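Local coordinates for protein glutamine synthetase (Helicobacter pylori, PDB 5ZLI) that belongs to the glutamine synthetase family as a type I beta enzyme, built as a twelve-subunit assembly whose chains join a beta-grasp domain to a catalytic domain, at residues Ser283-Asn287 / Asn288-Phe292. Sequence-based numbering, arbitrary orientation.
Sequences SVWKN and NENLF
Ser-283 rests its CA over one face of the Phe-292 ring, 4.2 Å from the centroid and 14° off the normal, a CH-pi contact at the mouth of a tight beta hairpin. Its OG receives the indole NE1-H of Trp-285, close to the indole plane. Val-284 follows with CG2 against CE1 of Phe-292, while its carbonyl O takes the N-H of Leu-291 at 3.1 Å. Val-284 N lies over the same face of the phenyl ring as Ser-283 CA, both toward its rim.

Trp-285 pairs with Asn-290 as an antiparallel non-hydrogen-bonded pair. With CG anti to its carbonyl carbon (chi1 -62°), the indole lies across Asn-290, whose CB sits over the six-membered ring, 3.7 Å from its centroid, in a second CH-pi contact; ring and amide planes are 32° apart. That amide is held at both ends: OD1 accepts from Phe-292 N at 2.9 Å, closing an Asx turn as the chain leaves the strand, and ND2 donates to the carbonyl of Ala-364.

Lys-286 and Glu-289 form the hydrogen-bonded pair that closes the hairpin: Lys-286 N reaches Glu-289 O at 3.0 Å, and Glu-289 N returns to Lys-286 O at 2.9 Å, the latter donor standing well above the carbonyl plane. CD1 of Leu-291, just beyond the short strand, lies 3.7 Å from CB of Lys-286. Asn-287 and Asn-288 make the corner of a type I' turn, both with positive phi.

Strand 278-286, one arm of the hairpin, pairs antiparallel with the short strand 289-290 and also with strand 133-145 in the catalytic-domain sheet; Tyr-135 of the latter meets Trp-285 edge-to-face. Val-284 touches Phe-303 and Phe-307 of helix 302-313, Leu-291 touches Phe-303, and Phe-292 rests on Ala-304 with its ring edge-to-face to Phe-307.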
# COMPACT_ATOMS: atom_id res chain seq x y z
N SER B 283 22.38 6.62 -58.78
CA SER B 283 22.66 6.55 -60.22
C SER B 283 22.92 7.98 -60.67
O SER B 283 22.32 8.93 -60.16
CB SER B 283 21.52 5.96 -61.10
OG SER B 283 20.31 6.75 -61.12
N VAL B 284 23.81 8.12 -61.65
CA VAL B 284 24.03 9.40 -62.30
C VAL B 284 23.52 9.27 -63.73
O VAL B 284 23.92 8.35 -64.45
CB VAL B 284 25.52 9.77 -62.29
CG1 VAL B 284 25.71 11.11 -62.91
CG2 VAL B 284 26.04 9.73 -60.88
N TRP B 285 22.68 10.22 -64.15
CA TRP B 285 22.14 10.22 -65.51
C TRP B 285 22.57 11.51 -66.20
O TRP B 285 22.90 12.51 -65.57
CB TRP B 285 20.61 10.12 -65.54
CG TRP B 285 20.07 8.87 -64.95
CD1 TRP B 285 20.48 8.28 -63.80
CD2 TRP B 285 19.05 8.04 -65.49
NE1 TRP B 285 19.76 7.13 -63.57
CE2 TRP B 285 18.88 6.96 -64.61
CE3 TRP B 285 18.26 8.10 -66.64
CZ2 TRP B 285 17.95 5.95 -64.83
CZ3 TRP B 285 17.34 7.10 -66.87
CH2 TRP B 285 17.19 6.03 -65.97
N LYS B 286 22.59 11.46 -67.53
CA LYS B 286 22.87 12.64 -68.32
C LYS B 286 22.13 12.49 -69.63
O LYS B 286 22.19 11.42 -70.25
CB LYS B 286 24.37 12.86 -68.56
CG LYS B 286 24.74 14.12 -69.38
CD LYS B 286 26.27 14.21 -69.53
CE LYS B 286 26.77 15.47 -70.24
NZ LYS B 286 26.81 15.33 -71.72
N ASN B 287 21.42 13.54 -70.02
CA ASN B 287 20.70 13.57 -71.27
C ASN B 287 19.79 12.35 -71.38
O ASN B 287 19.56 11.82 -72.47
CB ASN B 287 21.68 13.71 -72.45
CG ASN B 287 22.54 15.02 -72.39
OD1 ASN B 287 22.11 16.05 -71.87
ND2 ASN B 287 23.74 14.96 -72.95
N ASN B 288 19.25 11.90 -70.24
CA ASN B 288 18.30 10.80 -70.12
C ASN B 288 18.91 9.43 -70.43
O ASN B 288 18.19 8.47 -70.69
CB ASN B 288 17.06 11.03 -70.98
CG ASN B 288 16.13 12.09 -70.41
OD1 ASN B 288 16.58 13.06 -69.78
ND2 ASN B 288 14.83 11.90 -70.60
N GLU B 289 20.22 9.31 -70.39
CA GLU B 289 20.88 8.01 -70.45
C GLU B 289 21.43 7.72 -69.07
O GLU B 289 21.81 8.64 -68.34
CB GLU B 289 21.99 7.99 -71.52
CG GLU B 289 23.23 8.89 -71.28
CD GLU B 289 23.65 9.73 -72.52
OE1 GLU B 289 22.85 9.82 -73.49
OE2 GLU B 289 24.77 10.31 -72.51
N ASN B 290 21.44 6.45 -68.67
CA ASN B 290 21.90 6.11 -67.34
C ASN B 290 23.36 5.72 -67.44
O ASN B 290 23.69 4.60 -67.82
CB ASN B 290 21.05 4.98 -66.76
CG ASN B 290 21.43 4.64 -65.33
OD1 ASN B 290 22.54 4.94 -64.88
ND2 ASN B 290 20.50 4.05 -64.59
N LEU B 291 24.24 6.61 -66.98
CA LEU B 291 25.66 6.37 -67.18
C LEU B 291 26.19 5.21 -66.35
O LEU B 291 27.33 4.78 -66.59
CB LEU B 291 26.48 7.63 -66.88
CG LEU B 291 26.53 8.78 -67.90
CD1 LEU B 291 25.17 9.28 -68.21
CD2 LEU B 291 27.41 9.88 -67.39
N PHE B 292 25.41 4.68 -65.42
CA PHE B 292 25.90 3.59 -64.59
C PHE B 292 25.75 2.25 -65.26
O PHE B 292 26.47 1.31 -64.92
CB PHE B 292 25.17 3.58 -63.25
CG PHE B 292 25.84 4.41 -62.20
CD1 PHE B 292 26.51 5.57 -62.55
CD2 PHE B 292 25.82 4.02 -60.88
CE1 PHE B 292 27.15 6.34 -61.60
CE2 PHE B 292 26.45 4.79 -59.91
CZ PHE B 292 27.12 5.96 -60.28